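YkuI protein (Bacillus subtilis, PDB 2BAS) binds the second messenger cyclic di-GMP and, as an EAL-domain protein, is probably a phosphodiesterase that cleaves it. Local coordinates at residues A[299-304]-A[404-408]; A[336-340]-A[368-374]; A[295-300]-A[385-389]. All coordinates share one frame; numbering follows the deposited sequence.

Contact 1 (A[299-304]-A[404-408])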
loop_
_atom_site.group_PDB
_atom_site.type_symbol
_atom_site.label_atom_id
_atom_site.label_comp_id
_atom_site.label_asym_id
_atom_site.label_seq_id
_atom_site.Cartn_x
_atom_site.Cartn_y
_atom_site.Cartn_z
ATOM N N PHE A 299 -13.425 6.526 -26.195
ATOM C CA PHE A 299 -13.995 5.217 -25.894
ATOM C C PHE A 299 -15.456 5.380 -25.510
ATOM O O PHE A 299 -16.313 4.645 -26.004
ATOM C CB PHE A 299 -13.227 4.520 -24.771
ATOM C CG PHE A 299 -13.366 3.028 -24.779
ATOM C CD1 PHE A 299 -12.496 2.243 -25.521
ATOM C CD2 PHE A 299 -14.361 2.404 -24.039
ATOM C CE1 PHE A 299 -12.616 0.861 -25.527
ATOM C CE2 PHE A 299 -14.498 1.023 -24.042
ATOM C CZ PHE A 299 -13.623 0.248 -24.787
ATOM N N TYR A 300 -15.732 6.363 -24.652
ATOM C CA TYR A 300 -17.087 6.638 -24.202
ATOM C C TYR A 300 -18.033 6.873 -25.374
ATOM O O TYR A 300 -19.179 6.422 -25.347
ATOM C CB TYR A 300 -17.125 7.842 -23.240
ATOM C CG TYR A 300 -18.527 8.314 -22.906
ATOM C CD1 TYR A 300 -19.359 7.555 -22.086
ATOM C CD2 TYR A 300 -19.025 9.513 -23.415
ATOM C CE1 TYR A 300 -20.662 7.980 -21.778
ATOM C CE2 TYR A 300 -20.316 9.944 -23.112
ATOM C CZ TYR A 300 -21.129 9.165 -22.297
ATOM O OH TYR A 300 -22.409 9.566 -21.985
ATOM N N LYS A 301 -17.559 7.583 -26.393
ATOM C CA LYS A 301 -18.399 7.897 -27.553
ATOM C C LYS A 301 -18.754 6.625 -28.317
ATOM O O LYS A 301 -19.909 6.449 -28.725
ATOM C CB LYS A 301 -17.746 8.926 -28.483
ATOM C CG LYS A 301 -17.321 10.206 -27.794
ATOM C CD LYS A 301 -17.343 11.410 -28.742
ATOM C CE LYS A 301 -16.304 12.468 -28.347
ATOM N NZ LYS A 301 -16.198 12.693 -26.872
ATOM N N ARG A 302 -17.768 5.740 -28.480
ATOM C CA ARG A 302 -17.978 4.475 -29.178
ATOM C C ARG A 302 -19.052 3.644 -28.473
ATOM O O ARG A 302 -20.006 3.177 -29.108
ATOM C CB ARG A 302 -16.665 3.694 -29.326
ATOM C CG ARG A 302 -16.794 2.350 -30.016
ATOM C CD ARG A 302 -16.815 2.500 -31.519
ATOM N NE ARG A 302 -17.261 1.284 -32.203
ATOM C CZ ARG A 302 -18.535 1.004 -32.494
ATOM N NH1 ARG A 302 -19.514 1.843 -32.150
ATOM N NH2 ARG A 302 -18.832 -0.125 -33.125
ATOM N N VAL A 303 -18.916 3.497 -27.161
ATOM C CA VAL A 303 -19.864 2.728 -26.361
ATOM C C VAL A 303 -21.262 3.364 -26.330
ATOM O O VAL A 303 -22.261 2.656 -26.426
ATOM C CB VAL A 303 -19.301 2.460 -24.946
ATOM C CG1 VAL A 303 -20.368 1.886 -23.992
ATOM C CG2 VAL A 303 -18.071 1.521 -25.044
ATOM N N HIS A 304 -21.333 4.688 -26.222
ATOM C CA HIS A 304 -22.610 5.396 -26.225
ATOM C C HIS A 304 -23.389 5.141 -27.538
ATOM O O HIS A 304 -24.603 4.888 -27.508
ATOM C CB HIS A 304 -22.379 6.892 -25.983
ATOM C CG HIS A 304 -23.631 7.681 -25.768
ATOM N ND1 HIS A 304 -24.364 7.615 -24.599
ATOM C CD2 HIS A 304 -24.280 8.559 -26.568
ATOM C CE1 HIS A 304 -25.411 8.416 -24.694
ATOM N NE2 HIS A 304 -25.382 9.005 -25.875
ATOM N N THR A 404 -10.888 -1.733 -16.902
ATOM C CA THR A 404 -12.344 -1.903 -16.976
ATOM C C THR A 404 -12.933 -0.547 -17.313
ATOM O O THR A 404 -12.495 0.465 -16.764
ATOM C CB THR A 404 -12.943 -2.324 -15.606
ATOM O OG1 THR A 404 -12.425 -3.596 -15.201
ATOM C CG2 THR A 404 -14.505 -2.390 -15.646
ATOM N N PHE A 405 -13.925 -0.528 -18.204
ATOM C CA PHE A 405 -14.657 0.692 -18.537
ATOM C C PHE A 405 -16.093 0.646 -17.989
ATOM O O PHE A 405 -16.834 -0.279 -18.316
ATOM C CB PHE A 405 -14.678 0.921 -20.044
ATOM C CG PHE A 405 -15.347 2.193 -20.436
ATOM C CD1 PHE A 405 -14.632 3.391 -20.458
ATOM C CD2 PHE A 405 -16.706 2.213 -20.746
ATOM C CE1 PHE A 405 -15.254 4.580 -20.805
ATOM C CE2 PHE A 405 -17.336 3.413 -21.096
ATOM C CZ PHE A 405 -16.613 4.593 -21.120
ATOM N N SER A 406 -16.457 1.647 -17.178
ATOM C CA SER A 406 -17.766 1.752 -16.499
ATOM C C SER A 406 -18.683 2.752 -17.175
ATOM O O SER A 406 -18.314 3.907 -17.340
ATOM C CB SER A 406 -17.586 2.266 -15.072
ATOM O OG SER A 406 -16.706 1.448 -14.361
ATOM N N TYR A 407 -19.896 2.322 -17.497
ATOM C CA TYR A 407 -20.837 3.145 -18.232
ATOM C C TYR A 407 -22.199 3.176 -17.534
ATOM O O TYR A 407 -22.727 2.122 -17.185
ATOM C CB TYR A 407 -20.972 2.599 -19.652
ATOM C CG TYR A 407 -21.932 3.363 -20.517
ATOM C CD1 TYR A 407 -21.500 4.442 -21.279
ATOM C CD2 TYR A 407 -23.276 3.007 -20.590
ATOM C CE1 TYR A 407 -22.377 5.150 -22.080
ATOM C CE2 TYR A 407 -24.172 3.716 -21.408
ATOM C CZ TYR A 407 -23.713 4.780 -22.139
ATOM O OH TYR A 407 -24.574 5.493 -22.942
ATOM N N PRO A 408 -22.755 4.383 -17.297
ATOM C CA PRO A 408 -24.096 4.487 -16.722
ATOM C C PRO A 408 -25.202 4.402 -17.779
ATOM O O PRO A 408 -25.169 5.122 -18.776
ATOM C CB PRO A 408 -24.092 5.873 -16.054
ATOM C CG PRO A 408 -23.084 6.671 -16.800
ATOM C CD PRO A 408 -22.147 5.710 -17.516
#
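F405 and Y407, alternate residues of strand 401-409, reach from the sheet onto helix 271-311 and meet F299, Y300, V303 and H304 there. The tight part lies around F405. A chi1 of -177° sets F405 CG opposite the backbone N, which carries the ring out to the helix, and F299 CD2 comes over one face of it, 3.7 Å from F405 CD1; the two ring planes are inclined at 53°. At the far end F405 CZ touches Y300 CA at 3.7 Å, and V303 approaches its CE2 side. Were F405 cut back to alanine, F299 CD2 and Y300 CA would lose the ring they rest on, and a gap between strand and helix is likely to open.

V303 serves mainly Y407: its CG1 stands over one face of the tyrosine ring, 4.2 Å from the centroid, a CH-pi contact. The Y300 ring meets Y407 rim to rim, neither lying over the other's face. Strand 413-419 adds L415 against Y407 and I417 against V303.

Toward solvent the contact thins. Y300 and H304 are both partly exposed, and here the single polar link is made: H304 ND1 and Y407 OH are hydrogen-bonded at 2.7 Å, somewhat bent at 143°, each group lying near the plane of the other's ring. Either could be the donor. The chemistry is therefore that of an oily aromatic interface between helix and sheet, with a buried tyrosine whose hydroxyl finds its polar partner in the imidazole of H304, at the partly exposed margin.

Contact 2 (A[336-340]-A[368-374])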
loop_
_atom_site.group_PDB
_atom_site.type_symbol
_atom_site.label_atom_id
_atom_site.label_comp_id
_atom_site.label_asym_id
_atom_site.label_seq_id
_atom_site.Cartn_x
_atom_site.Cartn_y
_atom_site.Cartn_z
ATOM N N ILE A 336 -17.974 -8.665 -20.566
ATOM C CA ILE A 336 -19.035 -7.656 -20.395
ATOM C C ILE A 336 -20.144 -8.195 -19.477
ATOM O O ILE A 336 -20.542 -9.357 -19.610
ATOM C CB ILE A 336 -19.626 -7.209 -21.758
ATOM C CG1 ILE A 336 -18.501 -6.765 -22.694
ATOM C CG2 ILE A 336 -20.650 -6.066 -21.586
ATOM C CD1 ILE A 336 -18.954 -6.311 -24.074
ATOM N N TYR A 337 -20.625 -7.346 -18.557
ATOM C CA TYR A 337 -21.714 -7.666 -17.620
ATOM C C TYR A 337 -22.337 -6.379 -17.047
ATOM O O TYR A 337 -21.727 -5.306 -17.137
ATOM C CB TYR A 337 -21.213 -8.572 -16.475
ATOM C CG TYR A 337 -20.152 -7.946 -15.582
ATOM C CD1 TYR A 337 -20.477 -7.387 -14.344
ATOM C CD2 TYR A 337 -18.834 -7.902 -15.987
ATOM C CE1 TYR A 337 -19.481 -6.802 -13.536
ATOM C CE2 TYR A 337 -17.852 -7.329 -15.210
ATOM C CZ TYR A 337 -18.164 -6.784 -13.990
ATOM O OH TYR A 337 -17.133 -6.228 -13.259
HETATM N N MSE A 338 -23.528 -6.500 -16.443
HETATM C CA MSE A 338 -24.270 -5.377 -15.845
HETATM C C MSE A 338 -24.623 -5.590 -14.372
HETATM O O MSE A 338 -24.929 -6.713 -13.966
HETATM C CB MSE A 338 -25.581 -5.138 -16.604
HETATM C CG MSE A 338 -25.478 -4.301 -17.861
HETATM SE SE MSE A 338 -27.056 -4.508 -19.036
HETATM C CE MSE A 338 -28.572 -4.026 -17.778
ATOM N N CYS A 339 -24.634 -4.503 -13.594
ATOM C CA CYS A 339 -24.982 -4.540 -12.166
ATOM C C CYS A 339 -25.933 -3.403 -11.784
ATOM O O CYS A 339 -25.978 -2.386 -12.483
ATOM C CB CYS A 339 -23.721 -4.378 -11.306
ATOM S SG CYS A 339 -22.412 -5.597 -11.520
ATOM N N ASP A 340 -26.641 -3.554 -10.656
ATOM C CA ASP A 340 -27.546 -2.506 -10.121
ATOM C C ASP A 340 -26.850 -1.586 -9.088
ATOM O O ASP A 340 -25.663 -1.769 -8.819
ATOM C CB ASP A 340 -28.873 -3.096 -9.582
ATOM C CG ASP A 340 -28.723 -3.845 -8.245
ATOM O OD1 ASP A 340 -27.614 -3.868 -7.654
ATOM O OD2 ASP A 340 -29.745 -4.414 -7.771
ATOM N N TRP A 368 -20.629 -7.501 -6.178
ATOM C CA TRP A 368 -19.262 -6.984 -6.328
ATOM C C TRP A 368 -18.911 -5.798 -5.450
ATOM O O TRP A 368 -17.861 -5.174 -5.638
ATOM C CB TRP A 368 -18.972 -6.629 -7.787
ATOM C CG TRP A 368 -19.129 -7.815 -8.653
ATOM C CD1 TRP A 368 -20.096 -8.027 -9.581
ATOM C CD2 TRP A 368 -18.316 -9.002 -8.631
ATOM N NE1 TRP A 368 -19.922 -9.261 -10.161
ATOM C CE2 TRP A 368 -18.831 -9.873 -9.600
ATOM C CE3 TRP A 368 -17.175 -9.389 -7.909
ATOM C CZ2 TRP A 368 -18.258 -11.126 -9.861
ATOM C CZ3 TRP A 368 -16.610 -10.627 -8.164
ATOM C CH2 TRP A 368 -17.162 -11.491 -9.124
ATOM N N SER A 369 -19.756 -5.511 -4.476
ATOM C CA SER A 369 -19.606 -4.286 -3.717
ATOM C C SER A 369 -18.381 -4.203 -2.812
ATOM O O SER A 369 -18.015 -3.110 -2.368
ATOM C CB SER A 369 -20.886 -3.977 -2.947
ATOM O OG SER A 369 -21.804 -3.413 -3.857
ATOM N N TRP A 370 -17.763 -5.362 -2.563
ATOM C CA TRP A 370 -16.582 -5.484 -1.712
ATOM C C TRP A 370 -15.314 -5.059 -2.460
ATOM O O TRP A 370 -14.313 -4.727 -1.821
ATOM C CB TRP A 370 -16.462 -6.913 -1.193
ATOM C CG TRP A 370 -16.583 -7.892 -2.314
ATOM C CD1 TRP A 370 -17.737 -8.396 -2.838
ATOM C CD2 TRP A 370 -15.509 -8.436 -3.097
ATOM N NE1 TRP A 370 -17.449 -9.225 -3.891
ATOM C CE2 TRP A 370 -16.091 -9.275 -4.068
ATOM C CE3 TRP A 370 -14.112 -8.300 -3.065
ATOM C CZ2 TRP A 370 -15.322 -9.987 -5.004
ATOM C CZ3 TRP A 370 -13.345 -8.994 -4.005
ATOM C CH2 TRP A 370 -13.953 -9.830 -4.957
ATOM N N ARG A 371 -15.357 -5.060 -3.793
ATOM C CA ARG A 371 -14.220 -4.619 -4.619
ATOM C C ARG A 371 -13.872 -3.143 -4.381
ATOM O O ARG A 371 -14.762 -2.287 -4.314
ATOM C CB ARG A 371 -14.501 -4.821 -6.113
ATOM C CG ARG A 371 -14.318 -6.249 -6.623
ATOM C CD ARG A 371 -14.693 -6.411 -8.085
ATOM N NE ARG A 371 -13.672 -5.835 -8.964
ATOM C CZ ARG A 371 -13.694 -5.880 -10.301
ATOM N NH1 ARG A 371 -14.694 -6.485 -10.946
ATOM N NH2 ARG A 371 -12.715 -5.317 -10.999
ATOM N N PRO A 372 -12.577 -2.832 -4.250
ATOM C CA PRO A 372 -12.189 -1.437 -4.040
ATOM C C PRO A 372 -12.707 -0.550 -5.157
ATOM O O PRO A 372 -12.611 -0.934 -6.339
ATOM C CB PRO A 372 -10.657 -1.488 -4.110
ATOM C CG PRO A 372 -10.305 -2.900 -3.757
ATOM C CD PRO A 372 -11.412 -3.741 -4.279
ATOM N N TYR A 373 -13.245 0.615 -4.786
ATOM C CA TYR A 373 -13.711 1.617 -5.730
ATOM C C TYR A 373 -15.113 1.363 -6.309
ATOM O O TYR A 373 -15.645 2.208 -7.048
ATOM C CB TYR A 373 -12.753 1.709 -6.927
ATOM C CG TYR A 373 -11.319 2.068 -6.626
ATOM C CD1 TYR A 373 -11.002 3.102 -5.747
ATOM C CD2 TYR A 373 -10.272 1.394 -7.264
ATOM C CE1 TYR A 373 -9.683 3.436 -5.476
ATOM C CE2 TYR A 373 -8.948 1.723 -7.005
ATOM C CZ TYR A 373 -8.663 2.750 -6.115
ATOM O OH TYR A 373 -7.350 3.092 -5.858
ATOM N N PHE A 374 -15.706 0.210 -6.021
ATOM C CA PHE A 374 -16.941 -0.148 -6.702
ATOM C C PHE A 374 -18.129 0.799 -6.407
ATOM O O PHE A 374 -18.783 1.284 -7.335
ATOM C CB PHE A 374 -17.309 -1.621 -6.466
ATOM C CG PHE A 374 -18.483 -2.078 -7.282
ATOM C CD1 PHE A 374 -18.295 -2.728 -8.489
ATOM C CD2 PHE A 374 -19.784 -1.840 -6.847
ATOM C CE1 PHE A 374 -19.378 -3.140 -9.259
ATOM C CE2 PHE A 374 -20.876 -2.250 -7.607
ATOM C CZ PHE A 374 -20.665 -2.899 -8.818
#
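C339 on strand 335-340 and W368 in the loop ahead of helix 374-384 have the closest backbones, their CA atoms 8.5 Å apart, and the loop folds through a type I turn, W368 to R371, straight into a type II turn, R371 to F374, so that the side chains of W368, R371 and F374 all point toward the strand. The thiol of C339 is the meeting point. Its SG lies at the edge of the W368 indole, 3.9 Å from W368 CD1, and at the edge of the F374 ring, 4.2 Å from F374 CZ: two sulfur-aromatic contacts, each near the ring plane. The Y337 ring, two residues back on the same strand, also offers its edge to the sulfur.

Y337 CG sits between the backbone N and the carbonyl carbon (chi1 63°), the crowded position, which swings the ring across to the loop. There Y337 CE1 passes 4.2 Å from W368 CD1, with the ring planes at 55°. This strand lies between 349-353 and 413-419 in a six-stranded antiparallel sheet; with first and last strands side by side in the middle, the order is consistent with a PAS-like domain. The loop covers the face of that sheet opposite helix 318-328, on which M338 packs.

From the other direction R371, its chain bent at chi3 (75°), brings NH1 to 3.4 Å from Y337 OH, while its NH2 is hydrogen-bonded to Y393 OH. W368 NE1 is held by Q345 OE1, which limits the turning of the indole. Outward, W368 packs on E49 and W370 on A48, both of the second subunit.

Contact 3 (A[295-300]-A[385-389])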
loop_
_atom_site.group_PDB
_atom_site.type_symbol
_atom_site.label_atom_id
_atom_site.label_comp_id
_atom_site.label_asym_id
_atom_site.label_seq_id
_atom_site.Cartn_x
_atom_site.Cartn_y
_atom_site.Cartn_z
ATOM N N HIS A 295 -8.288 9.162 -24.656
ATOM C CA HIS A 295 -8.709 7.838 -25.064
ATOM C C HIS A 295 -10.011 7.404 -24.382
ATOM O O HIS A 295 -10.877 6.786 -25.005
ATOM C CB HIS A 295 -7.610 6.803 -24.833
ATOM C CG HIS A 295 -7.855 5.517 -25.555
ATOM N ND1 HIS A 295 -7.123 5.134 -26.657
ATOM C CD2 HIS A 295 -8.796 4.558 -25.375
ATOM C CE1 HIS A 295 -7.578 3.977 -27.104
ATOM N NE2 HIS A 295 -8.597 3.608 -26.348
ATOM N N SER A 296 -10.134 7.717 -23.100
ATOM C CA SER A 296 -11.345 7.475 -22.358
ATOM C C SER A 296 -12.524 8.205 -23.014
ATOM O O SER A 296 -13.600 7.633 -23.144
ATOM C CB SER A 296 -11.160 7.947 -20.916
ATOM O OG SER A 296 -12.345 7.760 -20.161
ATOM N N GLU A 297 -12.321 9.462 -23.425
ATOM C CA GLU A 297 -13.369 10.237 -24.101
ATOM C C GLU A 297 -13.788 9.545 -25.383
ATOM O O GLU A 297 -14.957 9.239 -25.557
ATOM C CB GLU A 297 -12.931 11.675 -24.401
ATOM C CG GLU A 297 -12.864 12.631 -23.195
ATOM C CD GLU A 297 -14.228 13.063 -22.674
ATOM O OE1 GLU A 297 -14.478 14.288 -22.592
ATOM O OE2 GLU A 297 -15.051 12.183 -22.342
ATOM N N GLN A 298 -12.838 9.265 -26.269
ATOM C CA GLN A 298 -13.188 8.580 -27.507
ATOM C C GLN A 298 -13.821 7.210 -27.264
ATOM O O GLN A 298 -14.682 6.789 -28.018
ATOM C CB GLN A 298 -12.026 8.548 -28.523
ATOM C CG GLN A 298 -11.805 9.914 -29.210
ATOM C CD GLN A 298 -11.259 9.818 -30.640
ATOM O OE1 GLN A 298 -10.113 9.428 -30.859
ATOM N NE2 GLN A 298 -12.079 10.205 -31.616
ATOM N N PHE A 299 -13.425 6.526 -26.195
ATOM C CA PHE A 299 -13.995 5.217 -25.894
ATOM C C PHE A 299 -15.456 5.380 -25.510
ATOM O O PHE A 299 -16.313 4.645 -26.004
ATOM C CB PHE A 299 -13.227 4.520 -24.771
ATOM C CG PHE A 299 -13.366 3.028 -24.779
ATOM C CD1 PHE A 299 -12.496 2.243 -25.521
ATOM C CD2 PHE A 299 -14.361 2.404 -24.039
ATOM C CE1 PHE A 299 -12.616 0.861 -25.527
ATOM C CE2 PHE A 299 -14.498 1.023 -24.042
ATOM C CZ PHE A 299 -13.623 0.248 -24.787
ATOM N N TYR A 300 -15.732 6.363 -24.652
ATOM C CA TYR A 300 -17.087 6.638 -24.202
ATOM C C TYR A 300 -18.033 6.873 -25.374
ATOM O O TYR A 300 -19.179 6.422 -25.347
ATOM C CB TYR A 300 -17.125 7.842 -23.240
ATOM C CG TYR A 300 -18.527 8.314 -22.906
ATOM C CD1 TYR A 300 -19.359 7.555 -22.086
ATOM C CD2 TYR A 300 -19.025 9.513 -23.415
ATOM C CE1 TYR A 300 -20.662 7.980 -21.778
ATOM C CE2 TYR A 300 -20.316 9.944 -23.112
ATOM C CZ TYR A 300 -21.129 9.165 -22.297
ATOM O OH TYR A 300 -22.409 9.566 -21.985
ATOM N N ARG A 385 -22.601 11.494 -14.712
ATOM C CA ARG A 385 -23.413 11.021 -15.845
ATOM C C ARG A 385 -22.592 10.660 -17.083
ATOM O O ARG A 385 -23.093 10.738 -18.210
ATOM C CB ARG A 385 -24.567 11.989 -16.165
ATOM C CG ARG A 385 -25.737 11.848 -15.195
ATOM C CD ARG A 385 -26.979 12.616 -15.620
ATOM N NE ARG A 385 -26.972 14.014 -15.189
ATOM C CZ ARG A 385 -27.942 14.885 -15.462
ATOM N NH1 ARG A 385 -29.001 14.508 -16.171
ATOM N NH2 ARG A 385 -27.861 16.137 -15.028
ATOM N N LYS A 386 -21.333 10.277 -16.856
ATOM C CA LYS A 386 -20.420 9.827 -17.906
ATOM C C LYS A 386 -19.792 8.516 -17.464
ATOM O O LYS A 386 -19.840 8.163 -16.276
ATOM C CB LYS A 386 -19.283 10.832 -18.127
ATOM C CG LYS A 386 -19.676 12.285 -18.388
ATOM C CD LYS A 386 -19.861 12.610 -19.881
ATOM C CE LYS A 386 -21.327 12.591 -20.309
ATOM N NZ LYS A 386 -22.131 13.685 -19.672
ATOM N N GLY A 387 -19.192 7.805 -18.421
ATOM C CA GLY A 387 -18.437 6.585 -18.141
ATOM C C GLY A 387 -16.967 6.927 -17.975
ATOM O O GLY A 387 -16.613 8.110 -18.051
ATOM N N PHE A 388 -16.113 5.912 -17.747
ATOM C CA PHE A 388 -14.652 6.120 -17.562
ATOM C C PHE A 388 -13.823 4.857 -17.312
ATOM O O PHE A 388 -14.338 3.842 -16.835
ATOM C CB PHE A 388 -14.376 7.108 -16.436
ATOM C CG PHE A 388 -15.036 6.742 -15.142
ATOM C CD1 PHE A 388 -14.516 5.732 -14.342
ATOM C CD2 PHE A 388 -16.183 7.413 -14.722
ATOM C CE1 PHE A 388 -15.131 5.390 -13.150
ATOM C CE2 PHE A 388 -16.801 7.086 -13.532
ATOM C CZ PHE A 388 -16.283 6.076 -12.741
ATOM N N PHE A 389 -12.525 4.956 -17.622
ATOM C CA PHE A 389 -11.574 3.870 -17.464
ATOM C C PHE A 389 -11.120 3.729 -16.031
ATOM O O PHE A 389 -10.812 4.719 -15.365
ATOM C CB PHE A 389 -10.284 4.150 -18.260
ATOM C CG PHE A 389 -10.373 3.886 -19.733
ATOM C CD1 PHE A 389 -11.280 2.983 -20.255
ATOM C CD2 PHE A 389 -9.472 4.491 -20.595
ATOM C CE1 PHE A 389 -11.339 2.735 -21.623
ATOM C CE2 PHE A 389 -9.516 4.240 -21.973
ATOM C CZ PHE A 389 -10.458 3.363 -22.486
#
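F389 meets helix 271-311 with the outer part of its ring, through CD2, CE1, CE2 and CZ, and the aromatic contacts come first. H295, F299 and F389 form a cluster. F389 CE1 lies 3.7 Å above one face of the F299 ring, toward its rim, with the planes at 57°, so the two are oblique rather than stacked. H295 arrives at the edge of F389, its CD2 in the plane of that ring and 3.5 Å from F389 CE2. NE2, the imidazole atom next to CD2, is hydrogen-bonded to Y423 OH, which holds the H295 ring in this orientation.

A CH-pi contact adds the helix backbone itself: S296 CA stands over the F389 face, 4.2 Å from the centroid and 28° off the normal. F389 CG is anti to the carbonyl carbon (chi1 -79°), which turns the ring back beside the helix and lets it fit between H295, S296 and F299.

The remaining contacts are plain van der Waals packing. S296 OG rests against the strand backbone, 3.8 Å from F388 CA. One turn further on, the Y300 ring lies along the loop that leads into the strand: Y300 CE1 is 3.7 Å from G387 N, where glycine presents only backbone. K386, bent along most of its chain, crosses the tyrosine at about a right angle and brings CE to 3.6 Å from Y300 OH.

Strand 388-394 is outermost in the sheet within this chain, bonded through F388 to S406 of strand 401-409. F388 points away from helix 271-311 to touch N377 and M381 and make a cation-pi contact with R380, so the strand's start is held between the long helix and helix 374-384, while L419 of strand 413-419 backs F299 and F389.

From the N terminus the chain builds the mixed sheet, then enters helix 271-311, where contacts 3 and 1 begin on overlapping segments that share F299 and Y300. Next comes strand 335-340, which contact 2 joins to the loop at 368-374, closing a short loop of 27 residues. The chain then runs through helix 374-384 to 385-389, where contact 3 closes, and on to 404-408, where contact 1 closes; contact 2 is nested inside both. Contacts 1 and 3 touch, since strands 388-394 and 401-409 are neighbours in one sheet. Contact 2 reaches the same sheet, its centre about 15 Å from that of contact 1. Together they tie the long helix and the 368-374 loop to one sheet.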